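Local coordinates for GH59 galactosidase (Clostridium cellulolyticum, PDB 2V4V), which binds xylose through its family 6 carbohydrate-binding module, the part described here, and as a whole enzyme probably hydrolyses glycosidic bonds of polysaccharides, at residues Glu10-Gln15 with Asp37-Asn42; Ser16-Glu21 with Glu28-Val33; Ile66-Asp71 with His106-Val111. All coordinates share one frame; numbering follows the deposited sequence. Where two conformers were deposited one is given.

Interaction 1 (Glu10-Gln15 with Asp37-Asn42); sequences ESYSNQ and DYTVYN. With NA (sodium ion), chain C.
Y12 meets strand 38-42 from its first side-chain atom onward. Its CB lies 3.2 Å from V40 O and 3.8 Å from Y41 CE2. With chi1 at 55°, CG sits between the backbone N and the carbonyl carbon, and the ring is carried away from the opposing strand; on the way CD2 brushes T39 CG2 at 4.0 Å, the side chains crossing at about a right angle. Farther out the ring has Q15 CB over one face and E10 O over the opposite one, both toward the rim, and I18 and T20 also pack against this side chain. Next to it S13 and N14 both face V40, a classic beta bulge where strand 14-16 forms one edge of the five-stranded antiparallel sheet in this beta-sandwich module. S13 N bonds V40 O at 2.7 Å, and V40 N bonds N14 O at 2.8 Å. Serine suits the bulge because its short OG accepts from N42 N (3.0 Å, 157°). Within strand 38-42, T39 OG1 donates to Y41 OH at 2.9 Å, and that hydroxyl also bonds A9 O. E10 OE1 binds sodium at 2.6 Å, while OE2 accepts a hydrogen bond from a water that also binds the sodium.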
# COMPACT_ATOMS: atom_id res chain seq x y z
N GLU A 10 -0.79 -7.60 -5.24
CA GLU A 10 -0.92 -7.91 -6.69
C GLU A 10 -2.38 -8.12 -7.14
O GLU A 10 -2.65 -8.33 -8.36
CB GLU A 10 -0.11 -9.16 -7.08
CG GLU A 10 -0.65 -10.45 -6.51
CD GLU A 10 -0.24 -10.76 -5.09
OE1 GLU A 10 0.37 -9.91 -4.39
OE2 GLU A 10 -0.51 -11.94 -4.70
N SER A 11 -3.30 -8.08 -6.18
CA SER A 11 -4.73 -8.29 -6.44
C SER A 11 -5.44 -6.98 -6.83
O SER A 11 -6.69 -6.90 -6.81
CB SER A 11 -5.41 -8.95 -5.24
OG SER A 11 -5.70 -8.01 -4.23
N TYR A 12 -4.66 -5.95 -7.21
CA TYR A 12 -5.25 -4.65 -7.58
C TYR A 12 -6.26 -4.76 -8.72
O TYR A 12 -6.15 -5.63 -9.60
CB TYR A 12 -4.17 -3.63 -7.95
CG TYR A 12 -3.25 -4.14 -9.04
CD1 TYR A 12 -3.67 -4.14 -10.41
CD2 TYR A 12 -1.99 -4.63 -8.73
CE1 TYR A 12 -2.82 -4.61 -11.40
CE2 TYR A 12 -1.14 -5.12 -9.75
CZ TYR A 12 -1.55 -5.09 -11.05
OH TYR A 12 -0.69 -5.57 -12.02
N SER A 13 -7.24 -3.87 -8.69
CA SER A 13 -8.19 -3.67 -9.79
C SER A 13 -7.60 -2.88 -10.97
O SER A 13 -8.00 -3.05 -12.12
CB SER A 13 -9.44 -2.92 -9.26
OG SER A 13 -9.95 -3.60 -8.11
N ASN A 14 -6.66 -2.00 -10.63
CA ASN A 14 -6.04 -1.08 -11.59
C ASN A 14 -4.68 -0.63 -11.03
O ASN A 14 -4.50 -0.63 -9.81
CB ASN A 14 -6.97 0.13 -11.80
CG ASN A 14 -6.41 1.16 -12.77
OD1 ASN A 14 -6.62 2.36 -12.60
ND2 ASN A 14 -5.68 0.69 -13.79
N GLN A 15 -3.75 -0.25 -11.90
CA GLN A 15 -2.45 0.25 -11.40
C GLN A 15 -1.88 1.26 -12.39
O GLN A 15 -2.22 1.23 -13.58
CB GLN A 15 -1.45 -0.90 -11.21
CG GLN A 15 -1.18 -1.69 -12.48
CD GLN A 15 -0.04 -1.13 -13.31
OE1 GLN A 15 0.73 -0.29 -12.87
NE2 GLN A 15 0.07 -1.63 -14.55
N ASP A 37 3.60 6.58 -8.74
CA ASP A 37 2.94 5.32 -9.14
C ASP A 37 1.82 5.02 -8.14
O ASP A 37 1.81 5.58 -7.06
CB ASP A 37 3.97 4.18 -9.14
CG ASP A 37 5.01 4.28 -10.28
OD1 ASP A 37 4.82 5.10 -11.26
OD2 ASP A 37 6.02 3.52 -10.13
N TYR A 38 0.87 4.16 -8.52
CA TYR A 38 -0.15 3.76 -7.55
C TYR A 38 -0.81 2.44 -7.92
O TYR A 38 -0.69 1.98 -9.05
CB TYR A 38 -1.20 4.87 -7.37
CG TYR A 38 -1.99 5.19 -8.62
CD1 TYR A 38 -3.08 4.41 -9.02
CD2 TYR A 38 -1.65 6.30 -9.38
CE1 TYR A 38 -3.82 4.75 -10.18
CE2 TYR A 38 -2.40 6.66 -10.53
CZ TYR A 38 -3.47 5.87 -10.91
OH TYR A 38 -4.15 6.28 -12.07
N THR A 39 -1.47 1.84 -6.94
CA THR A 39 -2.33 0.70 -7.22
C THR A 39 -3.70 1.04 -6.65
O THR A 39 -3.82 1.86 -5.72
CB THR A 39 -1.82 -0.64 -6.60
OG1 THR A 39 -1.51 -0.46 -5.22
CG2 THR A 39 -0.58 -1.16 -7.34
N VAL A 40 -4.72 0.34 -7.16
CA VAL A 40 -6.12 0.61 -6.78
C VAL A 40 -6.81 -0.71 -6.40
O VAL A 40 -6.65 -1.71 -7.12
CB VAL A 40 -6.93 1.20 -7.96
CG1 VAL A 40 -8.32 1.70 -7.42
CG2 VAL A 40 -6.15 2.26 -8.75
N TYR A 41 -7.58 -0.71 -5.31
CA TYR A 41 -8.32 -1.87 -4.87
C TYR A 41 -9.81 -1.48 -4.74
O TYR A 41 -10.13 -0.72 -3.93
CB TYR A 41 -7.71 -2.38 -3.51
CG TYR A 41 -6.22 -2.58 -3.66
CD1 TYR A 41 -5.35 -1.53 -3.54
CD2 TYR A 41 -5.71 -3.79 -4.02
CE1 TYR A 41 -4.02 -1.69 -3.77
CE2 TYR A 41 -4.39 -3.97 -4.21
CZ TYR A 41 -3.53 -2.92 -4.13
OH TYR A 41 -2.20 -3.11 -4.36
N ASN A 42 -10.65 -2.00 -5.65
CA ASN A 42 -12.03 -1.53 -5.71
C ASN A 42 -12.89 -2.10 -4.60
O ASN A 42 -12.71 -3.24 -4.15
CB ASN A 42 -12.68 -1.89 -7.05
CG ASN A 42 -12.10 -1.11 -8.22
OD1 ASN A 42 -11.25 -0.24 -8.06
ND2 ASN A 42 -12.56 -1.44 -9.43
NA NA C . 1.67 -10.44 -2.25
O HOH W 1 1.18 -12.78 -2.89

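Interaction 2 (Ser16-Glu21 with Glu28-Val33); sequences SGIQTE and EDVGFV. With NA (sodium ion), chain C; XYP (beta-D-xylopyranose), chain B.
Q19 lays its amide flat over one face of the F32 ring, the planes only 7° apart, while the bound xylose occupies the opposite face. Q19 CB adds to this cover, 3.7 Å from F32 CD2, and the chain is extended beyond CG (chi2 170°), which brings the amide out over the ring. E21 OE1 approaches the same ring obliquely, near CE2. The same carboxylate binds the sugar: xylose O2 donates to E21 OE1 at 3.1 Å, and F32 N gives xylose O4 a bond of 3.0 Å. The strands form an antiparallel hairpin, with Q19-G31 and E21-D29 as hydrogen-bonded pairs and T20-V30 as a non-hydrogen-bonded pair between them; the face carrying Q19, E21 and D29, with F32 just past it, contributes to the pocket that W89, Y118 and N121 complete. G31, lacking a side chain, leaves room for E21 OE2, which lies 3.9 Å from its CA. The E21 and D29 carboxylates are turned 66° against each other, and D29 OD1 is held by Q90. On the other face, which bears T20 and V30, I18 CG1 meets V30 CG1 at 3.7 Å. E28 O binds sodium at 2.4 Å, and a water joins E28 OE2 to T20 OG1.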
# COMPACT_ATOMS: atom_id res chain seq x y z
N SER A 16 -1.00 2.11 -11.88
CA SER A 16 -0.23 2.96 -12.76
C SER A 16 1.24 2.88 -12.42
O SER A 16 1.65 3.23 -11.28
CB SER A 16 -0.71 4.40 -12.61
OG SER A 16 0.15 5.29 -13.32
N GLY A 17 2.02 2.38 -13.39
CA GLY A 17 3.49 2.49 -13.31
C GLY A 17 4.26 1.34 -12.68
O GLY A 17 5.50 1.35 -12.66
N ILE A 18 3.54 0.34 -12.15
CA ILE A 18 4.23 -0.71 -11.39
C ILE A 18 4.29 -2.05 -12.15
O ILE A 18 3.66 -2.20 -13.24
CB ILE A 18 3.65 -0.83 -9.91
CG1 ILE A 18 2.17 -1.24 -9.88
CG2 ILE A 18 3.76 0.56 -9.22
CD1 ILE A 18 1.86 -2.71 -10.31
N GLN A 19 5.01 -3.02 -11.58
CA GLN A 19 5.01 -4.37 -12.14
C GLN A 19 5.05 -5.37 -11.01
O GLN A 19 5.70 -5.08 -9.99
CB GLN A 19 6.23 -4.60 -13.03
CG GLN A 19 6.43 -3.53 -14.06
CD GLN A 19 7.77 -3.65 -14.76
OE1 GLN A 19 8.24 -4.79 -15.03
NE2 GLN A 19 8.41 -2.49 -15.04
N THR A 20 4.31 -6.48 -11.17
CA THR A 20 4.34 -7.54 -10.18
C THR A 20 5.51 -8.47 -10.47
O THR A 20 5.90 -8.69 -11.64
CB THR A 20 3.05 -8.39 -10.21
OG1 THR A 20 2.77 -8.78 -11.56
CG2 THR A 20 1.90 -7.52 -9.66
N GLU A 21 6.04 -9.06 -9.39
CA GLU A 21 7.22 -9.93 -9.47
C GLU A 21 7.20 -10.96 -8.36
O GLU A 21 6.40 -10.84 -7.39
CB GLU A 21 8.52 -9.14 -9.44
CG GLU A 21 8.61 -8.31 -8.15
CD GLU A 21 9.91 -7.53 -8.00
OE1 GLU A 21 10.87 -7.70 -8.82
OE2 GLU A 21 9.95 -6.76 -7.02
N GLU A 28 3.65 -12.87 -4.63
CA GLU A 28 4.15 -11.76 -5.47
C GLU A 28 4.26 -10.49 -4.68
O GLU A 28 3.55 -10.32 -3.67
CB GLU A 28 3.20 -11.48 -6.60
CG GLU A 28 2.75 -12.76 -7.32
CD GLU A 28 1.94 -12.45 -8.55
OE1 GLU A 28 0.83 -13.05 -8.61
OE2 GLU A 28 2.41 -11.63 -9.40
N ASP A 29 5.14 -9.60 -5.14
CA ASP A 29 5.10 -8.22 -4.65
C ASP A 29 4.87 -7.25 -5.81
O ASP A 29 5.22 -7.55 -6.97
CB ASP A 29 6.39 -7.83 -3.88
CG ASP A 29 7.63 -7.90 -4.75
OD1 ASP A 29 8.26 -9.00 -4.77
OD2 ASP A 29 7.95 -6.85 -5.42
N VAL A 30 4.30 -6.09 -5.46
CA VAL A 30 4.26 -4.98 -6.38
C VAL A 30 5.59 -4.29 -6.21
O VAL A 30 5.95 -3.81 -5.11
CB VAL A 30 3.10 -4.03 -6.03
CG1 VAL A 30 3.30 -2.69 -6.63
CG2 VAL A 30 1.79 -4.65 -6.52
N GLY A 31 6.34 -4.27 -7.32
CA GLY A 31 7.64 -3.59 -7.34
C GLY A 31 7.74 -2.56 -8.47
O GLY A 31 6.75 -2.19 -9.09
N PHE A 32 8.98 -2.13 -8.72
CA PHE A 32 9.25 -1.07 -9.68
C PHE A 32 8.43 0.18 -9.37
O PHE A 32 7.81 0.77 -10.26
CB PHE A 32 9.02 -1.59 -11.10
CG PHE A 32 9.77 -2.90 -11.36
CD1 PHE A 32 11.05 -2.91 -12.00
CD2 PHE A 32 9.24 -4.10 -10.95
CE1 PHE A 32 11.73 -4.08 -12.20
CE2 PHE A 32 9.95 -5.27 -11.18
CZ PHE A 32 11.19 -5.25 -11.81
N VAL A 33 8.45 0.56 -8.07
CA VAL A 33 7.64 1.69 -7.57
C VAL A 33 8.49 2.94 -7.57
O VAL A 33 9.53 3.01 -6.90
CB VAL A 33 7.21 1.38 -6.14
CG1 VAL A 33 6.52 2.59 -5.54
CG2 VAL A 33 6.30 0.12 -6.12
NA NA C . 1.67 -10.44 -2.25
O1 XYP B . 15.58 -4.51 -9.92
C1 XYP B . 14.31 -4.08 -9.45
C2 XYP B . 13.87 -5.12 -8.43
C3 XYP B . 12.54 -4.72 -7.82
C4 XYP B . 12.58 -3.27 -7.35
C5 XYP B . 13.15 -2.36 -8.45
O2 XYP B . 13.66 -6.39 -9.02
O3 XYP B . 12.20 -5.58 -6.74
O4 XYP B . 11.30 -2.80 -7.02
O5 XYP B . 14.41 -2.84 -8.86
O HOH W 2 0.84 -10.71 -11.26
O HOH W 1 1.18 -12.78 -2.89

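Interaction 3 (Ile66-Asp71 with His106-Val111); sequences IEIRLD and HDVYLV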
# COMPACT_ATOMS: atom_id res chain seq x y z
N ILE A 66 3.36 5.64 1.61
CA ILE A 66 2.16 5.13 0.93
C ILE A 66 1.03 6.04 1.35
O ILE A 66 0.62 6.03 2.50
CB ILE A 66 1.80 3.68 1.34
CG1 ILE A 66 3.00 2.73 1.12
CG2 ILE A 66 0.53 3.23 0.61
CD1 ILE A 66 2.77 1.32 1.64
N GLU A 67 0.58 6.88 0.43
CA GLU A 67 -0.58 7.72 0.70
C GLU A 67 -1.82 6.90 0.46
O GLU A 67 -1.97 6.28 -0.61
CB GLU A 67 -0.58 8.96 -0.19
CG GLU A 67 0.48 9.98 0.26
CD GLU A 67 0.47 11.28 -0.56
OE1 GLU A 67 -0.19 11.33 -1.59
OE2 GLU A 67 1.18 12.23 -0.14
N ILE A 68 -2.72 6.89 1.43
CA ILE A 68 -3.91 6.07 1.29
C ILE A 68 -5.06 7.03 0.96
O ILE A 68 -5.48 7.79 1.84
CB ILE A 68 -4.27 5.35 2.61
CG1 ILE A 68 -3.10 4.48 3.08
CG2 ILE A 68 -5.50 4.47 2.45
CD1 ILE A 68 -3.09 4.25 4.59
N ARG A 69 -5.56 6.95 -0.29
CA ARG A 69 -6.54 7.91 -0.77
C ARG A 69 -7.82 7.18 -1.21
O ARG A 69 -7.77 6.02 -1.63
CB ARG A 69 -5.96 8.70 -1.95
CG ARG A 69 -4.88 9.70 -1.48
CD ARG A 69 -4.24 10.48 -2.64
NE ARG A 69 -3.19 11.34 -2.14
CZ ARG A 69 -3.39 12.54 -1.57
NH1 ARG A 69 -4.63 13.05 -1.41
NH2 ARG A 69 -2.32 13.25 -1.15
N LEU A 70 -8.97 7.84 -1.04
CA LEU A 70 -10.22 7.18 -1.37
C LEU A 70 -10.79 7.68 -2.68
O LEU A 70 -10.91 8.88 -2.92
CB LEU A 70 -11.25 7.41 -0.26
CG LEU A 70 -10.89 6.83 1.11
CD1 LEU A 70 -12.01 7.15 2.14
CD2 LEU A 70 -10.59 5.34 1.04
N ASP A 71 -11.17 6.71 -3.50
CA ASP A 71 -12.00 6.91 -4.68
C ASP A 71 -11.37 7.56 -5.92
O ASP A 71 -11.90 7.49 -6.97
CB ASP A 71 -13.37 7.48 -4.29
CG ASP A 71 -14.12 6.55 -3.31
OD1 ASP A 71 -14.16 5.36 -3.56
OD2 ASP A 71 -14.66 7.11 -2.38
N HIS A 106 -15.39 2.01 -0.44
CA HIS A 106 -14.62 2.94 -1.25
C HIS A 106 -13.58 2.20 -2.06
O HIS A 106 -13.15 1.12 -1.66
CB HIS A 106 -13.90 3.90 -0.31
CG HIS A 106 -14.85 4.84 0.36
ND1 HIS A 106 -15.35 4.65 1.64
CD2 HIS A 106 -15.43 5.96 -0.11
CE1 HIS A 106 -16.19 5.64 1.93
NE2 HIS A 106 -16.26 6.44 0.88
N ASP A 107 -13.20 2.78 -3.20
CA ASP A 107 -12.03 2.22 -3.91
C ASP A 107 -10.78 2.81 -3.24
O ASP A 107 -10.69 4.03 -3.03
CB ASP A 107 -12.01 2.57 -5.38
CG ASP A 107 -13.28 2.11 -6.12
OD1 ASP A 107 -13.91 1.11 -5.72
OD2 ASP A 107 -13.60 2.78 -7.12
N VAL A 108 -9.82 1.93 -2.92
CA VAL A 108 -8.68 2.40 -2.17
C VAL A 108 -7.50 2.57 -3.13
O VAL A 108 -7.11 1.59 -3.79
CB VAL A 108 -8.31 1.41 -1.03
CG1 VAL A 108 -6.95 1.74 -0.48
CG2 VAL A 108 -9.35 1.47 0.10
N TYR A 109 -6.94 3.79 -3.17
CA TYR A 109 -5.73 4.06 -3.96
C TYR A 109 -4.56 4.13 -3.03
O TYR A 109 -4.56 4.97 -2.12
CB TYR A 109 -5.84 5.41 -4.70
CG TYR A 109 -6.82 5.34 -5.84
CD1 TYR A 109 -6.38 5.42 -7.18
CD2 TYR A 109 -8.20 5.19 -5.60
CE1 TYR A 109 -7.29 5.35 -8.25
CE2 TYR A 109 -9.11 5.12 -6.65
CZ TYR A 109 -8.66 5.19 -7.98
OH TYR A 109 -9.59 5.13 -9.00
N LEU A 110 -3.57 3.26 -3.26
CA LEU A 110 -2.30 3.38 -2.56
C LEU A 110 -1.34 4.11 -3.51
O LEU A 110 -0.96 3.58 -4.55
CB LEU A 110 -1.77 2.02 -2.15
CG LEU A 110 -2.71 1.15 -1.29
CD1 LEU A 110 -1.96 -0.11 -0.93
CD2 LEU A 110 -3.16 1.93 -0.02
N VAL A 111 -1.00 5.36 -3.16
CA VAL A 111 -0.26 6.26 -4.02
C VAL A 111 1.13 6.42 -3.43
O VAL A 111 1.30 6.74 -2.25
CB VAL A 111 -0.95 7.64 -4.17
CG1 VAL A 111 -0.15 8.53 -5.14
CG2 VAL A 111 -2.40 7.46 -4.67
O HOH W 3 -12.18 4.81 -8.29
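A positive phi of 73° at D71 and a chi1 of -59°, which sets CG opposite the carbonyl carbon and beside the backbone N, bring its carboxylate back toward D107, although the CB sets out away from the opposing strand. OD1 accepts the D107 N-H at 2.8 Å, met nearly along the C-O axis, while D71 N donates to D107 O, also at 2.8 Å. Aspartate suits this strand end: its short acid replaces a carbonyl and carries the pairing one step past the last regular bridge. E67-V111 and R69-Y109 form the hydrogen-bonded pairs, and I68-L110 and L70-V108 the non-hydrogen-bonded ones, in the five-stranded antiparallel sheet of the beta-sandwich.

The two faces differ in character. I68, L70, V108 and L110 lie on the inward face, where F53 of the facing sheet touches I68 and L110; buried I66 joins them, its CG2 3.8 Å from L110 CB. L70 CD1 stands over the H106 ring in a CH-pi contact, 4.1 Å from its centroid and 11° off the normal. On the other face, the extended R69 chain lays CD against V111 CG2 at 4.1 Å and presents its guanidinium side-on to E67: NE and NH2 reach the single atom OE1 at 3.1 and 2.9 Å, from above the carboxylate plane. K113 pairs with the same oxygen. Nearby, a water lies in the plane of the Y109 ring at its edge, accepting a hydrogen bond from Y109 OH and donating to D71 O and D107 OD2.

Two positive partners should favour an ionised E67. The D71 and D107 acids would tend to repel each other, but the hydrogen bonds to D71 OD1 and to both D107 oxygens, OD1 from N43 N, should offset much of that cost.

Overall arrangement
Interactions 1 and 3 are parts of one five-stranded sheet, their centres about 9 Å apart. Strand 38-48 lies between strands 14-16 and 105-113 and is joined to the latter by probable hydrogen bonds from Y41 N to V108 O and from L110 N to T39 O. Interaction 2 is nested along the chain inside the loop closed by interaction 1, centres about 10 Å apart; S16 N probably bonds Y38 O. Sodium ties these two further, since E10 and E28 share it with E8 and N123. Interactions 2 and 3 do not touch, their centres being about 16 Å apart. Xylose belongs to interaction 2 alone; the T39 side chain is about 12 Å from it.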